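PDB 3R6N: desmoplakin from Homo sapiens, which is a plakin-family protein of desmosomes that serves in cell adhesion, probably by linking the junctional plaque to intermediate filaments. Local coordinates for residues A[44-58]-A[75-89]. Numbering follows the deposited sequence.
Sequences HRGIHNSIGDYRWQL and EEEYENLLKASFERM
His44, His48, Ile51, Arg55 and Leu58 face Met89, Ser85, Leu82, Tyr78 and Glu75 in an antiparallel helix-helix contact, packed as in a spectrin-repeat bundle, between helices 34-64 and 68-117. The local axes approach to 10.1 Å. Two histidines converge on Ser85. His44 NE2 donates to Ser85 O (3.0 Å), which lies near the ring plane and also accepts the helical bond from Met89 N, the two donors arriving from opposite faces of the carbonyl plane. Arg88 CG covers one face of the His44 ring in a CH-pi contact. His48 ND1 pairs with Ser85 OG at 2.7 Å; the same ring turns an edge onto the face of Phe86, planes at 83°, and Met89 SD lies over the face of the His48 ring.

Midway, Ile51 pushes CD1 against Ser85 CB, Leu81 CD2 and Leu82 CD1. Tyr78, its CG anti to the backbone N (chi1 180°), reaches across as a knob among Ile51, Gly52, Arg55 and Leu58, and its OH donates to Ile51 O (2.7 Å). Leu58 CD2 packs on Tyr78 CB. Arg55 passes beside the Tyr78 ring, its CD 3.6 Å from Tyr78 CE2, then forks its guanidinium between two acids: NH2 forms salt bridges with Glu75 OE2 (3.0 Å) and Glu79 OE1, while NH1 hydrogen-bonds to Glu79 OE2.

Glu75 also pairs with Lys62, farther along helix 34-64. Helix 5-24 completes the packing: Trp17 stacks on Tyr54, and Met18 touches Tyr78. Beyond that helix's end, Met25 O accepts from Arg88 NH2.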
ATOM      1  N   HIS A  44      51.600   4.089 -19.464  1.00106.20           N
ATOM      2  CA  HIS A  44      51.932   3.023 -20.401  1.00106.26           C
ATOM      3  C   HIS A  44      52.077   3.527 -21.830  1.00108.60           C
ATOM      4  O   HIS A  44      52.922   3.039 -22.577  1.00109.13           O
ATOM      5  CB  HIS A  44      50.886   1.909 -20.351  1.00105.24           C
ATOM      6  CG  HIS A  44      51.206   0.745 -21.235  1.00103.15           C
ATOM      7  ND1 HIS A  44      52.296  -0.071 -21.024  1.00102.18           N
ATOM      8  CD2 HIS A  44      50.581   0.261 -22.335  1.00102.55           C
ATOM      9  CE1 HIS A  44      52.329  -1.009 -21.954  1.00101.34           C
ATOM     10  NE2 HIS A  44      51.299  -0.830 -22.762  1.00101.49           N
ATOM     11  N   ARG A  45      51.249   4.494 -22.213  1.00 86.82           N
ATOM     12  CA  ARG A  45      51.346   5.080 -23.545  1.00 89.72           C
ATOM     13  C   ARG A  45      52.768   5.580 -23.787  1.00 90.50           C
ATOM     14  O   ARG A  45      53.259   5.562 -24.915  1.00 92.41           O
ATOM     15  CB  ARG A  45      50.336   6.222 -23.722  1.00 91.75           C
ATOM     16  CG  ARG A  45      50.472   6.974 -25.044  1.00 95.42           C
ATOM     17  CD  ARG A  45      49.451   8.101 -25.187  1.00 97.86           C
ATOM     18  NE  ARG A  45      48.093   7.598 -25.394  1.00 98.19           N
ATOM     19  CZ  ARG A  45      47.118   7.666 -24.491  1.00 96.67           C
ATOM     20  NH1 ARG A  45      47.341   8.228 -23.309  1.00 94.81           N
ATOM     21  NH2 ARG A  45      45.916   7.177 -24.773  1.00 97.23           N
ATOM     22  N   GLY A  46      53.426   6.017 -22.716  1.00 86.16           N
ATOM     23  CA  GLY A  46      54.786   6.513 -22.805  1.00 86.92           C
ATOM     24  C   GLY A  46      55.790   5.384 -22.938  1.00 85.53           C
ATOM     25  O   GLY A  46      56.844   5.538 -23.561  1.00 86.52           O
ATOM     26  N   ILE A  47      55.453   4.243 -22.347  1.00101.41           N
ATOM     27  CA  ILE A  47      56.310   3.069 -22.393  1.00100.21           C
ATOM     28  C   ILE A  47      56.115   2.292 -23.693  1.00101.14           C
ATOM     29  O   ILE A  47      57.062   1.719 -24.230  1.00101.30           O
ATOM     30  CB  ILE A  47      56.054   2.150 -21.185  1.00 98.02           C
ATOM     31  CG1 ILE A  47      56.525   2.830 -19.900  1.00 97.54           C
ATOM     32  CG2 ILE A  47      56.753   0.813 -21.362  1.00 97.28           C
ATOM     33  CD1 ILE A  47      56.527   1.919 -18.692  1.00 95.98           C
ATOM     34  N   HIS A  48      54.887   2.284 -24.200  1.00 89.00           N
ATOM     35  CA  HIS A  48      54.574   1.587 -25.440  1.00 90.50           C
ATOM     36  C   HIS A  48      55.210   2.280 -26.638  1.00 93.19           C
ATOM     37  O   HIS A  48      55.893   1.643 -27.439  1.00 93.94           O
ATOM     38  CB  HIS A  48      53.063   1.502 -25.638  1.00 91.23           C
ATOM     39  CG  HIS A  48      52.658   0.829 -26.910  1.00 92.91           C
ATOM     40  ND1 HIS A  48      52.489  -0.536 -27.009  1.00 89.09           N
ATOM     41  CD2 HIS A  48      52.385   1.330 -28.138  1.00 96.71           C
ATOM     42  CE1 HIS A  48      52.130  -0.844 -28.241  1.00 90.50           C
ATOM     43  NE2 HIS A  48      52.062   0.271 -28.947  1.00 94.91           N
ATOM     44  N   ASN A  49      54.977   3.582 -26.763  1.00110.72           N
ATOM     45  CA  ASN A  49      55.573   4.358 -27.845  1.00113.69           C
ATOM     46  C   ASN A  49      57.091   4.397 -27.725  1.00112.98           C
ATOM     47  O   ASN A  49      57.791   4.791 -28.656  1.00115.22           O
ATOM     48  CB  ASN A  49      55.002   5.779 -27.872  1.00115.92           C
ATOM     49  CG  ASN A  49      53.560   5.820 -28.340  1.00117.23           C
ATOM     50  OD1 ASN A  49      53.145   5.023 -29.181  1.00117.29           O
ATOM     51  ND2 ASN A  49      52.786   6.752 -27.794  1.00118.55           N
ATOM     52  N   SER A  50      57.592   3.977 -26.568  1.00108.43           N
ATOM     53  CA  SER A  50      59.024   3.951 -26.308  1.00107.72           C
ATOM     54  C   SER A  50      59.658   2.688 -26.881  1.00107.14           C
ATOM     55  O   SER A  50      60.724   2.740 -27.496  1.00108.05           O
ATOM     56  CB  SER A  50      59.290   4.039 -24.805  1.00105.51           C
ATOM     57  OG  SER A  50      60.672   4.181 -24.534  1.00105.36           O
ATOM     58  N   ILE A  51      59.000   1.551 -26.680  1.00 94.21           N
ATOM     59  CA  ILE A  51      59.512   0.287 -27.186  1.00 93.87           C
ATOM     60  C   ILE A  51      59.151   0.111 -28.657  1.00 96.47           C
ATOM     61  O   ILE A  51      59.796  -0.648 -29.380  1.00 97.08           O
ATOM     62  CB  ILE A  51      58.983  -0.918 -26.383  1.00 91.85           C
ATOM     63  CG1 ILE A  51      57.600  -1.329 -26.879  1.00 92.69           C
ATOM     64  CG2 ILE A  51      58.972  -0.614 -24.890  1.00 89.88           C
ATOM     65  CD1 ILE A  51      57.129  -2.636 -26.294  1.00 91.24           C
ATOM     66  N   GLY A  52      58.110   0.809 -29.094  1.00132.50           N
ATOM     67  CA  GLY A  52      57.754   0.820 -30.499  1.00135.78           C
ATOM     68  C   GLY A  52      58.848   1.508 -31.288  1.00137.74           C
ATOM     69  O   GLY A  52      59.177   1.105 -32.403  1.00139.89           O
ATOM     70  N   ASP A  53      59.421   2.551 -30.696  1.00121.50           N
ATOM     71  CA  ASP A  53      60.514   3.284 -31.318  1.00123.32           C
ATOM     72  C   ASP A  53      61.819   2.513 -31.201  1.00121.62           C
ATOM     73  O   ASP A  53      62.766   2.753 -31.951  1.00123.25           O
ATOM     74  CB  ASP A  53      60.669   4.663 -30.680  1.00123.56           C
ATOM     75  CG  ASP A  53      59.623   5.646 -31.160  1.00126.62           C
ATOM     76  OD1 ASP A  53      58.446   5.247 -31.293  1.00126.86           O
ATOM     77  OD2 ASP A  53      59.981   6.816 -31.413  1.00129.07           O
ATOM     78  N   TYR A  54      61.861   1.577 -30.262  1.00 91.65           N
ATOM     79  CA  TYR A  54      63.072   0.814 -30.002  1.00 90.06           C
ATOM     80  C   TYR A  54      63.350  -0.226 -31.084  1.00 91.19           C
ATOM     81  O   TYR A  54      64.438  -0.794 -31.136  1.00 90.53           O
ATOM     82  CB  TYR A  54      62.981   0.132 -28.641  1.00 87.08           C
ATOM     83  CG  TYR A  54      64.297  -0.396 -28.131  1.00 85.73           C
ATOM     84  CD1 TYR A  54      65.257   0.466 -27.620  1.00 85.69           C
ATOM     85  CD2 TYR A  54      64.577  -1.757 -28.147  1.00 84.81           C
ATOM     86  CE1 TYR A  54      66.462  -0.009 -27.146  1.00 84.77           C
ATOM     87  CE2 TYR A  54      65.784  -2.245 -27.673  1.00 83.88           C
ATOM     88  CZ  TYR A  54      66.723  -1.364 -27.172  1.00 83.85           C
ATOM     89  OH  TYR A  54      67.925  -1.835 -26.696  1.00 83.24           O
ATOM     90  N   ARG A  55      62.367  -0.473 -31.943  1.00109.74           N
ATOM     91  CA  ARG A  55      62.531  -1.455 -33.007  1.00111.32           C
ATOM     92  C   ARG A  55      63.690  -1.081 -33.918  1.00113.22           C
ATOM     93  O   ARG A  55      64.425  -1.949 -34.389  1.00113.39           O
ATOM     94  CB  ARG A  55      61.248  -1.601 -33.826  1.00113.91           C
ATOM     95  CG  ARG A  55      61.350  -2.642 -34.929  1.00116.09           C
ATOM     96  CD  ARG A  55      60.164  -3.596 -34.918  1.00116.58           C
ATOM     97  NE  ARG A  55      60.540  -4.930 -35.381  1.00116.85           N
ATOM     98  CZ  ARG A  55      59.711  -5.970 -35.435  1.00117.25           C
ATOM     99  NH1 ARG A  55      58.446  -5.839 -35.056  1.00117.29           N
ATOM    100  NH2 ARG A  55      60.150  -7.143 -35.870  1.00117.79           N
ATOM    101  N   TRP A  56      63.849   0.215 -34.158  1.00158.69           N
ATOM    102  CA  TRP A  56      64.909   0.707 -35.030  1.00160.87           C
ATOM    103  C   TRP A  56      66.259   0.737 -34.324  1.00158.54           C
ATOM    104  O   TRP A  56      67.292   0.477 -34.937  1.00159.28           O
ATOM    105  CB  TRP A  56      64.549   2.084 -35.592  1.00164.18           C
ATOM    106  CG  TRP A  56      63.523   2.014 -36.683  1.00167.83           C
ATOM    107  CD1 TRP A  56      63.753   2.055 -38.028  1.00171.81           C
ATOM    108  CD2 TRP A  56      62.104   1.870 -36.523  1.00168.17           C
ATOM    109  NE1 TRP A  56      62.566   1.954 -38.714  1.00174.89           N
ATOM    110  CE2 TRP A  56      61.539   1.838 -37.814  1.00172.64           C
ATOM    111  CE3 TRP A  56      61.259   1.769 -35.414  1.00165.36           C
ATOM    112  CZ2 TRP A  56      60.167   1.709 -38.026  1.00174.40           C
ATOM    113  CZ3 TRP A  56      59.897   1.640 -35.627  1.00166.84           C
ATOM    114  CH2 TRP A  56      59.366   1.613 -36.921  1.00171.33           C
ATOM    115  N   GLN A  57      66.247   1.051 -33.034  1.00128.17           N
ATOM    116  CA  GLN A  57      67.463   0.982 -32.238  1.00126.15           C
ATOM    117  C   GLN A  57      67.930  -0.468 -32.220  1.00124.63           C
ATOM    118  O   GLN A  57      69.128  -0.751 -32.183  1.00124.13           O
ATOM    119  CB  GLN A  57      67.197   1.476 -30.815  1.00124.10           C
ATOM    120  CG  GLN A  57      68.314   2.325 -30.214  1.00123.93           C
ATOM    121  CD  GLN A  57      69.591   1.543 -29.965  1.00122.74           C
ATOM    122  OE1 GLN A  57      70.334   1.229 -30.897  1.00123.86           O
ATOM    123  NE2 GLN A  57      69.857   1.230 -28.701  1.00120.75           N
ATOM    124  N   LEU A  58      66.966  -1.382 -32.261  1.00105.57           N
ATOM    125  CA  LEU A  58      67.253  -2.812 -32.254  1.00104.54           C
ATOM    126  C   LEU A  58      67.730  -3.292 -33.617  1.00106.78           C
ATOM    127  O   LEU A  58      68.583  -4.171 -33.711  1.00106.23           O
ATOM    128  CB  LEU A  58      66.013  -3.607 -31.843  1.00103.73           C
ATOM    129  CG  LEU A  58      66.219  -5.117 -31.714  1.00102.89           C
ATOM    130  CD1 LEU A  58      67.065  -5.433 -30.490  1.00100.59           C
ATOM    131  CD2 LEU A  58      64.885  -5.844 -31.648  1.00103.05           C
ATOM    132  N   GLU A  75      65.614 -10.898 -31.008  1.00 99.45           N
ATOM    133  CA  GLU A  75      64.384 -10.737 -31.767  1.00101.09           C
ATOM    134  C   GLU A  75      63.215 -11.426 -31.069  1.00100.68           C
ATOM    135  O   GLU A  75      62.082 -10.955 -31.127  1.00101.03           O
ATOM    136  CB  GLU A  75      64.552 -11.285 -33.185  1.00103.91           C
ATOM    137  CG  GLU A  75      63.439 -10.879 -34.138  1.00106.37           C
ATOM    138  CD  GLU A  75      63.353  -9.372 -34.325  1.00106.37           C
ATOM    139  OE1 GLU A  75      64.345  -8.676 -34.015  1.00104.99           O
ATOM    140  OE2 GLU A  75      62.295  -8.882 -34.780  1.00108.01           O
ATOM    141  N   GLU A  76      63.499 -12.542 -30.407  1.00 91.52           N
ATOM    142  CA  GLU A  76      62.463 -13.309 -29.730  1.00 91.40           C
ATOM    143  C   GLU A  76      61.992 -12.585 -28.477  1.00 89.17           C
ATOM    144  O   GLU A  76      60.817 -12.652 -28.111  1.00 89.07           O
ATOM    145  CB  GLU A  76      62.971 -14.713 -29.386  1.00 91.97           C
ATOM    146  CG  GLU A  76      61.967 -15.586 -28.643  1.00 92.21           C
ATOM    147  CD  GLU A  76      61.941 -15.316 -27.148  1.00 90.11           C
ATOM    148  OE1 GLU A  76      63.028 -15.170 -26.546  1.00 89.18           O
ATOM    149  OE2 GLU A  76      60.832 -15.245 -26.577  1.00 89.61           O
ATOM    150  N   GLU A  77      62.918 -11.893 -27.821  1.00 90.42           N
ATOM    151  CA  GLU A  77      62.592 -11.122 -26.632  1.00 88.59           C
ATOM    152  C   GLU A  77      61.788  -9.888 -27.001  1.00 88.45           C
ATOM    153  O   GLU A  77      60.806  -9.555 -26.345  1.00 87.65           O
ATOM    154  CB  GLU A  77      63.861 -10.701 -25.896  1.00 87.54           C
ATOM    155  CG  GLU A  77      63.598  -9.967 -24.599  1.00 86.08           C
ATOM    156  CD  GLU A  77      62.917 -10.845 -23.562  1.00 85.89           C
ATOM    157  OE1 GLU A  77      63.319 -12.022 -23.419  1.00 86.72           O
ATOM    158  OE2 GLU A  77      61.975 -10.359 -22.893  1.00 85.12           O
ATOM    159  N   TYR A  78      62.211  -9.206 -28.058  1.00 75.81           N
ATOM    160  CA  TYR A  78      61.539  -7.988 -28.477  1.00 76.26           C
ATOM    161  C   TYR A  78      60.114  -8.261 -28.948  1.00 77.50           C
ATOM    162  O   TYR A  78      59.182  -7.545 -28.576  1.00 77.11           O
ATOM    163  CB  TYR A  78      62.332  -7.268 -29.569  1.00 77.68           C
ATOM    164  CG  TYR A  78      61.655  -6.004 -30.033  1.00 78.73           C
ATOM    165  CD1 TYR A  78      61.859  -4.801 -29.376  1.00 77.69           C
ATOM    166  CD2 TYR A  78      60.792  -6.018 -31.118  1.00 81.17           C
ATOM    167  CE1 TYR A  78      61.230  -3.644 -29.794  1.00 78.99           C
ATOM    168  CE2 TYR A  78      60.159  -4.869 -31.542  1.00 82.60           C
ATOM    169  CZ  TYR A  78      60.379  -3.684 -30.879  1.00 81.47           C
ATOM    170  OH  TYR A  78      59.743  -2.539 -31.307  1.00 83.21           O
ATOM    171  N   GLU A  79      59.946  -9.297 -29.765  1.00103.59           N
ATOM    172  CA  GLU A  79      58.632  -9.639 -30.298  1.00105.37           C
ATOM    173  C   GLU A  79      57.696 -10.062 -29.172  1.00103.88           C
ATOM    174  O   GLU A  79      56.478  -9.923 -29.276  1.00104.64           O
ATOM    175  CB  GLU A  79      58.744 -10.751 -31.344  1.00107.91           C
ATOM    176  CG  GLU A  79      57.844 -10.555 -32.556  1.00111.14           C
ATOM    177  CD  GLU A  79      58.263  -9.365 -33.404  1.00112.47           C
ATOM    178  OE1 GLU A  79      59.484  -9.137 -33.539  1.00111.98           O
ATOM    179  OE2 GLU A  79      57.376  -8.657 -33.929  1.00114.26           O
ATOM    180  N   ASN A  80      58.284 -10.576 -28.095  1.00 87.83           N
ATOM    181  CA  ASN A  80      57.534 -11.002 -26.920  1.00 86.53           C
ATOM    182  C   ASN A  80      57.086  -9.801 -26.089  1.00 84.79           C
ATOM    183  O   ASN A  80      55.945  -9.744 -25.631  1.00 84.49           O
ATOM    184  CB  ASN A  80      58.378 -11.964 -26.077  1.00 85.79           C
ATOM    185  CG  ASN A  80      57.568 -12.681 -25.012  1.00 85.36           C
ATOM    186  OD1 ASN A  80      56.916 -12.051 -24.180  1.00 84.01           O
ATOM    187  ND2 ASN A  80      57.610 -14.011 -25.033  1.00 86.77           N
ATOM    188  N   LEU A  81      57.992  -8.841 -25.911  1.00 76.84           N
ATOM    189  CA  LEU A  81      57.697  -7.597 -25.205  1.00 75.59           C
ATOM    190  C   LEU A  81      56.629  -6.822 -25.958  1.00 76.63           C
ATOM    191  O   LEU A  81      55.620  -6.417 -25.390  1.00 74.24           O
ATOM    192  CB  LEU A  81      58.958  -6.734 -25.108  1.00 75.11           C
ATOM    193  CG  LEU A  81      59.107  -5.710 -23.978  1.00 76.19           C
ATOM    194  CD1 LEU A  81      60.130  -4.658 -24.371  1.00 76.61           C
ATOM    195  CD2 LEU A  81      57.785  -5.054 -23.633  1.00 75.89           C
ATOM    196  N   LEU A  82      56.866  -6.619 -27.247  1.00 78.90           N
ATOM    197  CA  LEU A  82      55.958  -5.851 -28.081  1.00 78.70           C
ATOM    198  C   LEU A  82      54.535  -6.394 -28.021  1.00 77.27           C
ATOM    199  O   LEU A  82      53.576  -5.627 -28.007  1.00 72.08           O
ATOM    200  CB  LEU A  82      56.456  -5.835 -29.526  1.00 78.02           C
ATOM    201  CG  LEU A  82      55.745  -4.849 -30.447  1.00 79.08           C
ATOM    202  CD1 LEU A  82      55.680  -3.476 -29.798  1.00 78.64           C
ATOM    203  CD2 LEU A  82      56.451  -4.782 -31.785  1.00 82.75           C
ATOM    204  N   LYS A  83      54.407  -7.717 -27.986  1.00 85.77           N
ATOM    205  CA  LYS A  83      53.100  -8.364 -27.930  1.00 85.58           C
ATOM    206  C   LYS A  83      52.415  -8.065 -26.604  1.00 82.28           C
ATOM    207  O   LYS A  83      51.230  -7.726 -26.564  1.00 80.70           O
ATOM    208  CB  LYS A  83      53.246  -9.876 -28.112  1.00 89.48           C
ATOM    209  CG  LYS A  83      51.940 -10.654 -28.069  1.00 90.79           C
ATOM    210  CD  LYS A  83      52.175 -12.124 -28.397  1.00 93.21           C
ATOM    211  CE  LYS A  83      50.894 -12.945 -28.316  1.00 94.72           C
ATOM    212  NZ  LYS A  83      50.403 -13.115 -26.917  1.00 92.44           N
ATOM    213  N   ALA A  84      53.172  -8.196 -25.519  1.00 77.20           N
ATOM    214  CA  ALA A  84      52.660  -7.934 -24.183  1.00 74.46           C
ATOM    215  C   ALA A  84      52.285  -6.464 -24.039  1.00 71.84           C
ATOM    216  O   ALA A  84      51.298  -6.126 -23.391  1.00 69.68           O
ATOM    217  CB  ALA A  84      53.695  -8.326 -23.140  1.00 75.08           C
ATOM    218  N   SER A  85      53.084  -5.594 -24.645  1.00 79.01           N
ATOM    219  CA  SER A  85      52.836  -4.160 -24.589  1.00 78.56           C
ATOM    220  C   SER A  85      51.483  -3.818 -25.205  1.00 78.14           C
ATOM    221  O   SER A  85      50.719  -3.038 -24.640  1.00 77.01           O
ATOM    222  CB  SER A  85      53.953  -3.391 -25.297  1.00 81.41           C
ATOM    223  OG  SER A  85      53.769  -1.992 -25.175  1.00 82.74           O
ATOM    224  N   PHE A  86      51.186  -4.406 -26.360  1.00 95.44           N
ATOM    225  CA  PHE A  86      49.893  -4.195 -26.999  1.00 94.92           C
ATOM    226  C   PHE A  86      48.752  -4.685 -26.116  1.00 91.81           C
ATOM    227  O   PHE A  86      47.774  -3.971 -25.897  1.00 89.60           O
ATOM    228  CB  PHE A  86      49.833  -4.890 -28.360  1.00 97.41           C
ATOM    229  CG  PHE A  86      50.382  -4.063 -29.487  1.00100.03           C
ATOM    230  CD1 PHE A  86      51.662  -4.286 -29.969  1.00102.95           C
ATOM    231  CD2 PHE A  86      49.617  -3.064 -30.069  1.00100.19           C
ATOM    232  CE1 PHE A  86      52.169  -3.528 -31.007  1.00106.23           C
ATOM    233  CE2 PHE A  86      50.120  -2.301 -31.112  1.00103.97           C
ATOM    234  CZ  PHE A  86      51.398  -2.535 -31.579  1.00106.95           C
ATOM    235  N   GLU A  87      48.881  -5.906 -25.611  1.00 96.61           N
ATOM    236  CA  GLU A  87      47.830  -6.516 -24.807  1.00 95.02           C
ATOM    237  C   GLU A  87      47.588  -5.751 -23.516  1.00 91.54           C
ATOM    238  O   GLU A  87      46.494  -5.802 -22.961  1.00 89.28           O
ATOM    239  CB  GLU A  87      48.162  -7.979 -24.518  1.00 97.42           C
ATOM    240  CG  GLU A  87      48.176  -8.841 -25.770  1.00101.32           C
ATOM    241  CD  GLU A  87      48.925 -10.150 -25.590  1.00105.14           C
ATOM    242  OE1 GLU A  87      49.029 -10.907 -26.580  1.00109.23           O
ATOM    243  OE2 GLU A  87      49.410 -10.419 -24.467  1.00104.71           O
ATOM    244  N   ARG A  88      48.607  -5.041 -23.041  1.00 85.79           N
ATOM    245  CA  ARG A  88      48.474  -4.222 -21.838  1.00 83.55           C
ATOM    246  C   ARG A  88      47.660  -2.973 -22.153  1.00 82.39           C
ATOM    247  O   ARG A  88      46.745  -2.605 -21.410  1.00 80.13           O
ATOM    248  CB  ARG A  88      49.853  -3.850 -21.278  1.00 84.86           C
ATOM    249  CG  ARG A  88      49.868  -2.663 -20.318  1.00 84.45           C
ATOM    250  CD  ARG A  88      49.081  -2.929 -19.041  1.00 82.00           C
ATOM    251  NE  ARG A  88      49.846  -3.659 -18.030  1.00 81.72           N
ATOM    252  CZ  ARG A  88      49.829  -4.983 -17.883  1.00 81.80           C
ATOM    253  NH1 ARG A  88      49.089  -5.739 -18.688  1.00 82.16           N
ATOM    254  NH2 ARG A  88      50.554  -5.553 -16.931  1.00 82.46           N
ATOM    255  N   MET A  89      47.992  -2.331 -23.268  1.00 91.69           N
ATOM    256  CA  MET A  89      47.281  -1.141 -23.705  1.00 92.72           C
ATOM    257  C   MET A  89      45.801  -1.453 -23.881  1.00 89.99           C
ATOM    258  O   MET A  89      44.950  -0.586 -23.695  1.00 89.96           O
ATOM    259  CB  MET A  89      47.869  -0.623 -25.017  1.00 96.82           C
ATOM    260  CG  MET A  89      47.449   0.792 -25.371  1.00100.92           C
ATOM    261  SD  MET A  89      48.001   1.283 -27.020  1.00106.67           S
ATOM    262  CE  MET A  89      46.934   0.279 -28.054  1.00103.32           C
TER